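Tailspike protein (Acinetobacter phage vB_ApiP_P1, PDB 6E1R) probably recognises and breaks down the capsular polysaccharide of its host Acinetobacter, as a trimeric beta-helical tailspike with hydrolase activity. Local coordinates at residues C215-K219 with C220-T224; N251-N255 with C256-K260; N286-T289 with E290-K294; C295-S298 with S299-F303; I332-G336 with I337-R341. All blocks are in the same frame, centred on the assembly; numbering follows the deposited sequence.

In the fold
All five contacts are turns or corners of the parallel beta-helix that forms the middle of each subunit. Contacts 1, 2 and 5 are like corners: a strand, one residue with left-handed backbone angles, then the next face, whose strand is weakly bonded in contact 5. Contacts 1 and 2 lie on adjacent coils with centres only about 5 Å apart, and Lys219 N probably bonds to Tyr254 O at 2.8 Å. Contacts 3 and 4 lie at either end of strand 293-297, their centres about 16 Å apart. Contacts 4 and 5 pair as neighbouring strands, Phe303 N probably bonding to Lys333 O at 2.8 Å. A sodium ion sits about 10 Å from the side chain of Ser299 in contact 4.

Contact 1 (C215-K219 with C220-T224); sequences CDFQK and CDFGT
Phe217 turns the edge of its ring to the sulfur of Cys220, three residues on, and this pair fills the inner side of the bend. CD2 of Phe217 is 3.9 Å from SG of Cys220, and the sulfur lies 80° off the ring normal, close to the ring plane. Phe222 adds the second edge: its CZ comes within 4.1 Å of CE2 of Phe217, and the two side chains cross at about a right angle. Phe217 reaches both neighbours because its CG is anti to the carbonyl carbon and beside the backbone N (chi1 -65°). A small, apolar thiol suits the inside of the bend, where SG lies beside both CB and CD2 of Phe217. The packing continues along the axis, with Phe217 stacked on Phe195 and Phe253, and Phe222 on Phe200 and Phe258.

The outer side is polar and less closely packed within the turn, its Lys219 and Gln218 partly exposed. Lys219 takes up the bend with a phi of 52° and sends an extended chain away from the turn; at the trimer interface its NZ forms a salt bridge with Asp216 of the second subunit and bonds to Ser193 O there. Gln218 makes a weak hydrogen bond, NE2 to OD2 of Asp216 at 3.3 Å. Further on, both oxygens of Asp221 use their syn lone pairs to hold Thr224: OD1 accepts from its backbone N at 3.1 Å, an Asx motif, and OD2 pairs with its OG1 at 2.7 Å. Aromatic inside and polar outside, this is a corner typical of the parallel beta-helix of phage tailspikes.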
# COMPACT_ATOMS: atom_id res chain seq x y z
N CYS A 215 13.79 -3.90 -10.93
CA CYS A 215 13.88 -5.26 -10.42
C CYS A 215 12.90 -5.44 -9.27
O CYS A 215 12.83 -4.60 -8.37
CB CYS A 215 15.30 -5.59 -9.95
SG CYS A 215 16.54 -5.58 -11.25
N ASP A 216 12.14 -6.53 -9.31
CA ASP A 216 11.26 -6.91 -8.22
C ASP A 216 11.78 -8.16 -7.53
O ASP A 216 12.36 -9.05 -8.17
CB ASP A 216 9.83 -7.15 -8.72
CG ASP A 216 9.72 -8.34 -9.64
OD1 ASP A 216 10.57 -8.47 -10.55
OD2 ASP A 216 8.79 -9.16 -9.46
N PHE A 217 11.59 -8.22 -6.22
CA PHE A 217 12.07 -9.32 -5.39
C PHE A 217 10.87 -9.97 -4.71
O PHE A 217 10.17 -9.32 -3.93
CB PHE A 217 13.08 -8.83 -4.35
CG PHE A 217 14.35 -8.29 -4.94
CD1 PHE A 217 14.38 -7.04 -5.54
CD2 PHE A 217 15.52 -9.02 -4.87
CE1 PHE A 217 15.55 -6.54 -6.08
CE2 PHE A 217 16.70 -8.52 -5.40
CZ PHE A 217 16.71 -7.28 -6.01
N GLN A 218 10.65 -11.25 -4.99
CA GLN A 218 9.49 -11.98 -4.49
C GLN A 218 9.95 -12.98 -3.44
O GLN A 218 10.45 -14.06 -3.76
CB GLN A 218 8.74 -12.67 -5.63
CG GLN A 218 8.20 -11.70 -6.67
CD GLN A 218 7.12 -10.79 -6.11
OE1 GLN A 218 6.50 -11.09 -5.09
NE2 GLN A 218 6.88 -9.67 -6.79
N LYS A 219 9.76 -12.61 -2.17
CA LYS A 219 10.08 -13.45 -1.02
C LYS A 219 11.51 -13.98 -1.09
O LYS A 219 11.78 -15.18 -0.98
CB LYS A 219 9.08 -14.59 -0.86
CG LYS A 219 9.07 -15.16 0.55
CD LYS A 219 7.78 -15.87 0.89
CE LYS A 219 7.72 -16.20 2.37
NZ LYS A 219 6.35 -16.62 2.79
N CYS A 220 12.45 -13.06 -1.30
CA CYS A 220 13.85 -13.42 -1.26
C CYS A 220 14.34 -13.37 0.19
O CYS A 220 13.70 -12.80 1.07
CB CYS A 220 14.68 -12.47 -2.13
SG CYS A 220 14.30 -12.59 -3.89
N ASP A 221 15.50 -13.99 0.42
CA ASP A 221 16.08 -14.04 1.75
C ASP A 221 17.53 -13.58 1.68
O ASP A 221 18.29 -14.05 0.82
CB ASP A 221 15.99 -15.45 2.34
CG ASP A 221 16.41 -15.50 3.80
OD1 ASP A 221 17.59 -15.22 4.08
OD2 ASP A 221 15.56 -15.81 4.66
N PHE A 222 17.91 -12.69 2.59
CA PHE A 222 19.25 -12.12 2.63
C PHE A 222 19.84 -12.36 4.02
O PHE A 222 19.50 -11.65 4.97
CB PHE A 222 19.24 -10.63 2.30
CG PHE A 222 18.86 -10.33 0.88
CD1 PHE A 222 17.52 -10.25 0.50
CD2 PHE A 222 19.83 -10.10 -0.08
CE1 PHE A 222 17.17 -9.96 -0.80
CE2 PHE A 222 19.48 -9.81 -1.39
CZ PHE A 222 18.15 -9.74 -1.75
N GLY A 223 20.70 -13.36 4.13
CA GLY A 223 21.53 -13.54 5.31
C GLY A 223 20.93 -14.31 6.46
O GLY A 223 21.51 -14.30 7.55
N THR A 224 19.80 -14.99 6.26
CA THR A 224 19.24 -15.80 7.35
C THR A 224 20.10 -17.03 7.59
O THR A 224 20.45 -17.35 8.73
CB THR A 224 17.80 -16.19 7.05
OG1 THR A 224 17.01 -15.02 6.83
CG2 THR A 224 17.21 -16.98 8.21

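Contact 2 (N251-N255 with C256-K260); sequences NTFYN and CIFRK
The chain runs as a strand to Tyr254, bends at Asn255, whose phi of 58° and psi of 27° lie in the left-handed helical region, and leaves through Cys256 into the strand that begins at Ile257. Asparagine tolerates such angles better than most residues. Within the bend Phe253 and Phe258 approach at about a right angle: CZ of Phe258 lies 4.0 Å from CD2 of Phe253, which sits in the plane of the Phe258 ring. Cys256 lies beside Phe253, its SG 4.0 Å from CB of Phe253 and 5.5 Å from the ring centroid, at the ring's edge. The corner joins two faces of the parallel beta-helix, and the two phenylalanines face the interior, where Phe253 also stacks on Phe278. Asn255 points the other way, its OD1 accepting a hydrogen bond from OG1 of Thr252 of the second subunit, while its ND2 makes a weak one to OH of Tyr254 there. On the strand beyond, the methyl CG2 of Ile257 lies over one face of the Arg259 guanidinium, toward its rim, and NH2 of this arginine forms a salt bridge with Glu284.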
# COMPACT_ATOMS: atom_id res chain seq x y z
N ASN A 251 13.02 -0.34 -7.67
CA ASN A 251 13.31 -1.63 -7.06
C ASN A 251 12.34 -1.87 -5.91
O ASN A 251 12.38 -1.15 -4.91
CB ASN A 251 14.77 -1.68 -6.61
CG ASN A 251 15.74 -1.54 -7.76
OD1 ASN A 251 15.54 -2.12 -8.83
ND2 ASN A 251 16.78 -0.75 -7.57
N THR A 252 11.49 -2.88 -6.06
CA THR A 252 10.44 -3.19 -5.10
C THR A 252 10.67 -4.55 -4.47
O THR A 252 11.10 -5.49 -5.15
CB THR A 252 9.05 -3.15 -5.76
OG1 THR A 252 9.05 -2.21 -6.84
CG2 THR A 252 7.98 -2.77 -4.75
N PHE A 253 10.38 -4.65 -3.18
CA PHE A 253 10.62 -5.86 -2.40
C PHE A 253 9.32 -6.30 -1.75
O PHE A 253 8.68 -5.53 -1.03
CB PHE A 253 11.69 -5.62 -1.33
CG PHE A 253 13.01 -5.16 -1.89
CD1 PHE A 253 13.21 -3.84 -2.27
CD2 PHE A 253 14.05 -6.06 -2.05
CE1 PHE A 253 14.42 -3.42 -2.79
CE2 PHE A 253 15.26 -5.65 -2.57
CZ PHE A 253 15.45 -4.33 -2.94
N TYR A 254 8.92 -7.55 -2.02
CA TYR A 254 7.70 -8.12 -1.46
C TYR A 254 8.06 -9.29 -0.56
O TYR A 254 8.64 -10.28 -1.03
CB TYR A 254 6.75 -8.59 -2.58
CG TYR A 254 6.30 -7.50 -3.52
CD1 TYR A 254 5.04 -6.92 -3.39
CD2 TYR A 254 7.11 -7.06 -4.56
CE1 TYR A 254 4.62 -5.93 -4.25
CE2 TYR A 254 6.70 -6.07 -5.42
CZ TYR A 254 5.45 -5.51 -5.27
OH TYR A 254 5.03 -4.52 -6.13
N ASN A 255 7.73 -9.17 0.73
CA ASN A 255 7.88 -10.26 1.70
C ASN A 255 9.33 -10.75 1.80
O ASN A 255 9.57 -11.91 2.14
CB ASN A 255 6.95 -11.43 1.37
CG ASN A 255 5.51 -10.99 1.17
OD1 ASN A 255 4.76 -10.82 2.13
ND2 ASN A 255 5.13 -10.79 -0.09
N CYS A 256 10.29 -9.88 1.51
CA CYS A 256 11.68 -10.27 1.63
C CYS A 256 12.15 -10.16 3.08
O CYS A 256 11.55 -9.47 3.90
CB CYS A 256 12.56 -9.40 0.73
SG CYS A 256 12.22 -9.61 -1.03
N ILE A 257 13.23 -10.87 3.39
CA ILE A 257 13.75 -10.96 4.75
C ILE A 257 15.21 -10.55 4.74
O ILE A 257 15.99 -11.03 3.91
CB ILE A 257 13.59 -12.38 5.33
CG1 ILE A 257 12.12 -12.80 5.33
CG2 ILE A 257 14.16 -12.45 6.73
CD1 ILE A 257 11.90 -14.27 5.57
N PHE A 258 15.59 -9.67 5.67
CA PHE A 258 16.96 -9.19 5.82
C PHE A 258 17.38 -9.42 7.26
O PHE A 258 16.94 -8.70 8.16
CB PHE A 258 17.07 -7.71 5.44
CG PHE A 258 16.62 -7.40 4.04
CD1 PHE A 258 15.28 -7.19 3.76
CD2 PHE A 258 17.54 -7.30 3.01
CE1 PHE A 258 14.86 -6.89 2.48
CE2 PHE A 258 17.13 -7.00 1.73
CZ PHE A 258 15.79 -6.80 1.46
N ARG A 259 18.24 -10.41 7.48
CA ARG A 259 18.69 -10.79 8.82
C ARG A 259 20.21 -10.84 8.88
O ARG A 259 20.88 -11.14 7.89
CB ARG A 259 18.13 -12.15 9.26
CG ARG A 259 16.64 -12.18 9.52
CD ARG A 259 16.28 -13.50 10.19
NE ARG A 259 14.87 -13.57 10.54
CZ ARG A 259 13.96 -14.26 9.86
NH1 ARG A 259 14.31 -14.95 8.79
NH2 ARG A 259 12.70 -14.26 10.27
N LYS A 260 20.74 -10.52 10.07
CA LYS A 260 22.13 -10.80 10.43
C LYS A 260 23.12 -10.04 9.55
O LYS A 260 24.13 -10.59 9.11
CB LYS A 260 22.43 -12.30 10.38
CG LYS A 260 21.54 -13.17 11.25
CD LYS A 260 21.72 -12.86 12.72
CE LYS A 260 20.75 -13.70 13.55
NZ LYS A 260 20.99 -15.17 13.39

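Contact 3 (N286-T289 with E290-K294); sequences NLCT and EALIK
From Asn286 to Thr289 and back from Glu290 to Leu292 the chain reverses, the two short runs pointing 152° apart, before it enters a strand of the parallel beta-helix through Ile293 and Lys294. The inside of this loop is closed by Leu292, whose methyl CD2 touches two side chains of the outgoing run: CB of Asn286 at 3.8 Å and SG of Cys288 at 3.9 Å. Leucine suits the place because one branch can reach between them. Cys288 lays its SG anti to the carbonyl carbon (chi1 -60°), which points the sulfur back across the loop; its CB and SG both border the carbonyl oxygen of Ala291, SG at 3.7 Å.

Asn286 joins the apolar patch mainly with its CB, and its amide works elsewhere: OD1 accepts from Gly261 N and ND2 gives a hydrogen bond to Phe258 O, both on the coil before. Its backbone N in turn bonds to OD1 of Asn311 on the coil after, and the two asparagines thus tie the backbones of successive coils. At the outer end the hydroxyl OG1 of Thr289 runs beside CG of Glu290, 3.9 Å away, where the loop meets solvent.

Glu290 is modelled in a salt bridge with Lys294, but the separation is too short for its detail to be trusted. Lys294 NZ has a firmer partner in the carboxylate of Asp264, which probably stabilises the ammonium group in its charged form, while the buried amide of Asn286 satisfies backbone N-H and C=O groups of the preceding coil.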
# COMPACT_ATOMS: atom_id res chain seq x y z
N ASN A 286 19.65 -7.70 12.76
CA ASN A 286 20.85 -7.21 12.10
C ASN A 286 21.83 -6.62 13.11
O ASN A 286 21.47 -6.29 14.25
CB ASN A 286 20.50 -6.17 11.04
CG ASN A 286 19.59 -6.72 9.96
OD1 ASN A 286 20.06 -7.27 8.96
ND2 ASN A 286 18.29 -6.57 10.15
N LEU A 287 23.08 -6.48 12.68
CA LEU A 287 24.15 -5.93 13.50
C LEU A 287 24.90 -4.85 12.73
O LEU A 287 26.12 -4.71 12.83
CB LEU A 287 25.11 -7.02 13.95
CG LEU A 287 24.53 -8.11 14.85
CD1 LEU A 287 25.59 -9.14 15.20
CD2 LEU A 287 23.93 -7.50 16.10
N CYS A 288 24.17 -4.06 11.94
CA CYS A 288 24.79 -3.02 11.13
C CYS A 288 25.38 -1.93 12.03
O CYS A 288 24.83 -1.61 13.08
CB CYS A 288 23.78 -2.42 10.17
SG CYS A 288 23.06 -3.60 9.02
N THR A 289 26.51 -1.36 11.59
CA THR A 289 27.22 -0.42 12.44
C THR A 289 26.67 1.00 12.34
O THR A 289 26.82 1.78 13.28
CB THR A 289 28.72 -0.43 12.11
OG1 THR A 289 28.92 -0.19 10.71
CG2 THR A 289 29.34 -1.77 12.50
N GLU A 290 26.07 1.37 11.21
CA GLU A 290 25.59 2.73 11.03
C GLU A 290 24.08 2.78 10.86
O GLU A 290 23.39 3.43 11.66
CB GLU A 290 26.28 3.40 9.83
CG GLU A 290 27.80 3.52 9.97
CD GLU A 290 28.41 4.27 8.82
OE1 GLU A 290 27.69 5.07 8.19
OE2 GLU A 290 29.61 4.05 8.52
N ALA A 291 23.53 2.09 9.86
CA ALA A 291 22.10 2.08 9.63
C ALA A 291 21.72 0.80 8.91
O ALA A 291 22.57 0.05 8.44
CB ALA A 291 21.66 3.31 8.82
N LEU A 292 20.41 0.54 8.84
CA LEU A 292 19.93 -0.57 8.03
C LEU A 292 19.88 -0.20 6.56
O LEU A 292 20.18 -1.02 5.69
CB LEU A 292 18.56 -1.04 8.52
CG LEU A 292 18.46 -1.54 9.96
CD1 LEU A 292 17.05 -2.03 10.25
CD2 LEU A 292 19.48 -2.63 10.22
N ILE A 293 19.49 1.05 6.26
CA ILE A 293 19.40 1.55 4.90
C ILE A 293 20.13 2.89 4.86
O ILE A 293 19.66 3.88 5.43
CB ILE A 293 17.95 1.71 4.43
CG1 ILE A 293 17.20 0.38 4.52
CG2 ILE A 293 17.90 2.25 3.01
CD1 ILE A 293 15.74 0.48 4.19
N LYS A 294 21.28 2.92 4.19
CA LYS A 294 22.04 4.14 3.96
C LYS A 294 22.00 4.43 2.46
O LYS A 294 22.54 3.66 1.67
CB LYS A 294 23.48 4.02 4.43
CG LYS A 294 24.31 5.25 4.12
CD LYS A 294 25.80 4.99 4.23
CE LYS A 294 26.21 4.74 5.66
NZ LYS A 294 27.69 4.62 5.79

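Contact 4 (C295-S298 with S299-F303); sequences CTAS and SPIMF
Cys295 and Ile301 meet across the inside of a corner of the parallel beta-helix, where the strand ending near Ala297 passes over to the strand that leads to Phe303. Their contact depends on two conformations. Cys295 places SG between its backbone N and carbonyl carbon (chi1 62°), which turns the sulfur toward the next strand. Ile301 has CG1 anti to its carbonyl carbon and then runs straight on to CD1 (chi2 174°); this straight run carries CD1 across the corner to 3.8 Å from SG of Cys295. The same CD1 lies 4.5 Å from CB of Ala297, a looser approach in which a methyl is all that the alanine brings. Trp269, on the coil before, packs against all three side chains. A branched isoleucine suits this post, as one arm crosses the bend while CG2 stays beside the residue's own carbonyl carbon.

The serines of the turn look outward. Ser298 holds its OG between the backbone N and the carbonyl carbon, and that hydroxyl is hydrogen-bonded to Tyr272 O. Ser299 has a positive phi of 68° and carries OG anti to its carbonyl carbon, beside N, where it is hydrogen-bonded to ND1 of His338 of the third subunit. Small hydroxyls therefore fit a turn lying against another chain.

A water molecule spans the bend between two backbone oxygens, lying 2.5 Å from Ser298 O and 2.9 Å from Pro300 O, though it cannot serve every acceptor near it at once.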
# COMPACT_ATOMS: atom_id res chain seq x y z
N CYS A 295 21.35 5.53 2.08
CA CYS A 295 21.11 5.79 0.67
C CYS A 295 21.24 7.28 0.37
O CYS A 295 20.80 8.13 1.14
CB CYS A 295 19.73 5.30 0.24
SG CYS A 295 18.35 6.12 1.09
N THR A 296 21.87 7.58 -0.77
CA THR A 296 21.82 8.90 -1.39
C THR A 296 20.72 8.80 -2.44
O THR A 296 20.96 8.39 -3.58
CB THR A 296 23.17 9.28 -2.00
OG1 THR A 296 24.18 9.28 -0.98
CG2 THR A 296 23.09 10.65 -2.65
N ALA A 297 19.50 9.15 -2.04
CA ALA A 297 18.32 8.86 -2.84
C ALA A 297 17.47 10.10 -3.03
O ALA A 297 17.61 11.10 -2.32
CB ALA A 297 17.47 7.76 -2.20
N SER A 298 16.58 10.02 -4.02
CA SER A 298 15.48 10.96 -4.20
C SER A 298 14.21 10.14 -4.35
O SER A 298 14.24 8.91 -4.40
CB SER A 298 15.71 11.88 -5.40
OG SER A 298 15.82 11.15 -6.61
N SER A 299 13.07 10.84 -4.40
CA SER A 299 11.73 10.24 -4.43
C SER A 299 11.44 9.56 -3.10
O SER A 299 12.36 9.27 -2.33
CB SER A 299 11.59 9.26 -5.60
OG SER A 299 11.29 9.94 -6.81
N PRO A 300 10.17 9.29 -2.78
CA PRO A 300 9.85 8.73 -1.46
C PRO A 300 10.31 7.29 -1.30
O PRO A 300 10.56 6.56 -2.27
CB PRO A 300 8.32 8.82 -1.41
CG PRO A 300 7.91 8.79 -2.83
CD PRO A 300 8.95 9.60 -3.55
N ILE A 301 10.43 6.89 -0.04
CA ILE A 301 10.74 5.52 0.35
C ILE A 301 9.64 5.07 1.30
O ILE A 301 9.42 5.69 2.35
CB ILE A 301 12.12 5.40 1.01
CG1 ILE A 301 13.21 5.94 0.08
CG2 ILE A 301 12.41 3.96 1.40
CD1 ILE A 301 14.58 6.00 0.72
N MSE A 302 8.94 4.00 0.94
CA MSE A 302 7.79 3.56 1.72
C MSE A 302 7.90 2.12 2.21
O MSE A 302 8.39 1.24 1.50
CB MSE A 302 6.51 3.71 0.90
CG MSE A 302 6.24 5.12 0.42
SE MSE A 302 4.58 5.24 -0.58
CE MSE A 302 4.90 3.80 -1.86
N PHE A 303 7.45 1.89 3.44
CA PHE A 303 7.35 0.56 4.03
C PHE A 303 5.88 0.27 4.28
O PHE A 303 5.28 0.84 5.20
CB PHE A 303 8.16 0.47 5.33
CG PHE A 303 9.63 0.72 5.15
CD1 PHE A 303 10.14 2.00 5.19
CD2 PHE A 303 10.50 -0.34 4.95
CE1 PHE A 303 11.49 2.23 5.03
CE2 PHE A 303 11.85 -0.12 4.79
CZ PHE A 303 12.35 1.17 4.83
O HOH W 1 13.07 6.75 -3.76

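Contact 5 (I332-G336 with I337-R341); sequences IKFQG and IHMNR
Apolar contact begins with Phe334 and Ile337, which share the inner side of a corner of the parallel beta-helix at Gly336. CG1 of Ile337 lies 3.8 Å from CB of Phe334, near the plane of the ring and at its edge. Ile337 is folded rather than extended (chi2 -58°), and this brings its CD1 back over the bend to 3.5 Å from the backbone oxygen of Gln335. Gly336 itself has a phi of 65°, readily taken up by a residue without a side chain. Beyond it, Ile308 of the coil before packs on both Ile337 and Met339.

The Met-aromatic contact comes next. Met339, present as selenomethionine, sends its chain across that of Phe334 at about a right angle, and its CE comes to 3.6 Å from CD1 and 3.7 Å from CE1 of the ring. The selenium is 5.1 Å from the ring centroid and stands obliquely to it, 31° off the normal. Methionine's flexible thioether suits this place, reaching the ring from five residues on; selenium merely replaces its sulfur here.

Polar interactions lie on the outer side, toward the other chains. Gln335 donates through NE2 to OE1 of Gln335 of the second subunit and accepts at OE1 from NE2 of Gln335 of the third, while NZ of Lys333, in a salt bridge with Glu361 of the third subunit, adds a weak hydrogen bond to OE1 of Gln335 at 3.2 Å. The three glutamines thus close a ring of amide bonds among the subunits, which satisfies buried polar groups where the three beta-helices meet, and the nearby carboxylate probably keeps the lysine charged.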
# COMPACT_ATOMS: atom_id res chain seq x y z
N ILE A 332 9.43 9.57 3.89
CA ILE A 332 9.68 8.19 4.27
C ILE A 332 8.51 7.75 5.13
O ILE A 332 8.35 8.22 6.26
CB ILE A 332 11.01 8.02 5.02
CG1 ILE A 332 12.18 8.41 4.12
CG2 ILE A 332 11.16 6.59 5.52
CD1 ILE A 332 13.54 8.24 4.78
N LYS A 333 7.68 6.86 4.59
CA LYS A 333 6.45 6.44 5.25
C LYS A 333 6.62 5.04 5.84
O LYS A 333 7.02 4.11 5.13
CB LYS A 333 5.27 6.46 4.28
CG LYS A 333 3.94 6.11 4.94
CD LYS A 333 2.77 6.30 3.99
CE LYS A 333 1.44 6.08 4.71
NZ LYS A 333 0.27 6.23 3.80
N PHE A 334 6.32 4.91 7.13
CA PHE A 334 6.28 3.62 7.81
C PHE A 334 4.80 3.31 8.05
O PHE A 334 4.22 3.71 9.06
CB PHE A 334 7.06 3.67 9.12
CG PHE A 334 8.53 3.91 8.94
CD1 PHE A 334 9.39 2.86 8.69
CD2 PHE A 334 9.05 5.19 9.01
CE1 PHE A 334 10.75 3.08 8.52
CE2 PHE A 334 10.41 5.42 8.84
CZ PHE A 334 11.25 4.36 8.60
N GLN A 335 4.19 2.61 7.10
CA GLN A 335 2.76 2.33 7.11
C GLN A 335 2.53 0.97 7.76
O GLN A 335 2.71 -0.07 7.12
CB GLN A 335 2.18 2.39 5.70
CG GLN A 335 0.69 2.11 5.63
CD GLN A 335 0.11 2.36 4.25
OE1 GLN A 335 0.70 3.08 3.44
NE2 GLN A 335 -1.05 1.77 3.98
N GLY A 336 2.13 0.98 9.03
CA GLY A 336 1.78 -0.24 9.74
C GLY A 336 2.94 -1.19 9.93
O GLY A 336 2.85 -2.37 9.59
N ILE A 337 4.04 -0.69 10.50
CA ILE A 337 5.25 -1.48 10.69
C ILE A 337 5.33 -1.91 12.15
O ILE A 337 5.13 -1.09 13.06
CB ILE A 337 6.50 -0.69 10.28
CG1 ILE A 337 6.30 -0.06 8.90
CG2 ILE A 337 7.73 -1.58 10.28
CD1 ILE A 337 6.00 -1.06 7.81
N HIS A 338 5.64 -3.18 12.37
CA HIS A 338 5.87 -3.69 13.72
C HIS A 338 7.33 -3.40 14.09
O HIS A 338 8.25 -3.97 13.49
CB HIS A 338 5.56 -5.18 13.80
CG HIS A 338 5.59 -5.73 15.19
ND1 HIS A 338 4.45 -5.86 15.96
CD2 HIS A 338 6.61 -6.17 15.96
CE1 HIS A 338 4.78 -6.37 17.14
NE2 HIS A 338 6.08 -6.56 17.16
N MSE A 339 7.54 -2.52 15.06
CA MSE A 339 8.89 -2.06 15.38
C MSE A 339 9.26 -2.25 16.85
O MSE A 339 9.23 -1.30 17.63
CB MSE A 339 9.05 -0.59 14.99
CG MSE A 339 8.88 -0.33 13.50
SE MSE A 339 8.95 1.56 13.05
CE MSE A 339 10.50 1.53 11.87
N ASN A 340 9.61 -3.48 17.21
CA ASN A 340 10.07 -3.80 18.57
C ASN A 340 11.58 -3.59 18.62
O ASN A 340 12.35 -4.47 18.23
CB ASN A 340 9.69 -5.23 18.93
CG ASN A 340 9.98 -5.57 20.38
OD1 ASN A 340 10.24 -4.68 21.19
ND2 ASN A 340 9.93 -6.85 20.71
N ARG A 341 12.00 -2.42 19.11
CA ARG A 341 13.42 -2.05 19.14
C ARG A 341 14.02 -2.04 17.74
O ARG A 341 14.87 -2.89 17.43
CB ARG A 341 14.23 -2.96 20.06
CG ARG A 341 13.77 -2.99 21.51
CD ARG A 341 14.55 -4.03 22.29
NE ARG A 341 14.94 -3.54 23.61
CZ ARG A 341 14.23 -3.69 24.73
NH1 ARG A 341 13.07 -4.33 24.70
NH2 ARG A 341 14.70 -3.20 25.87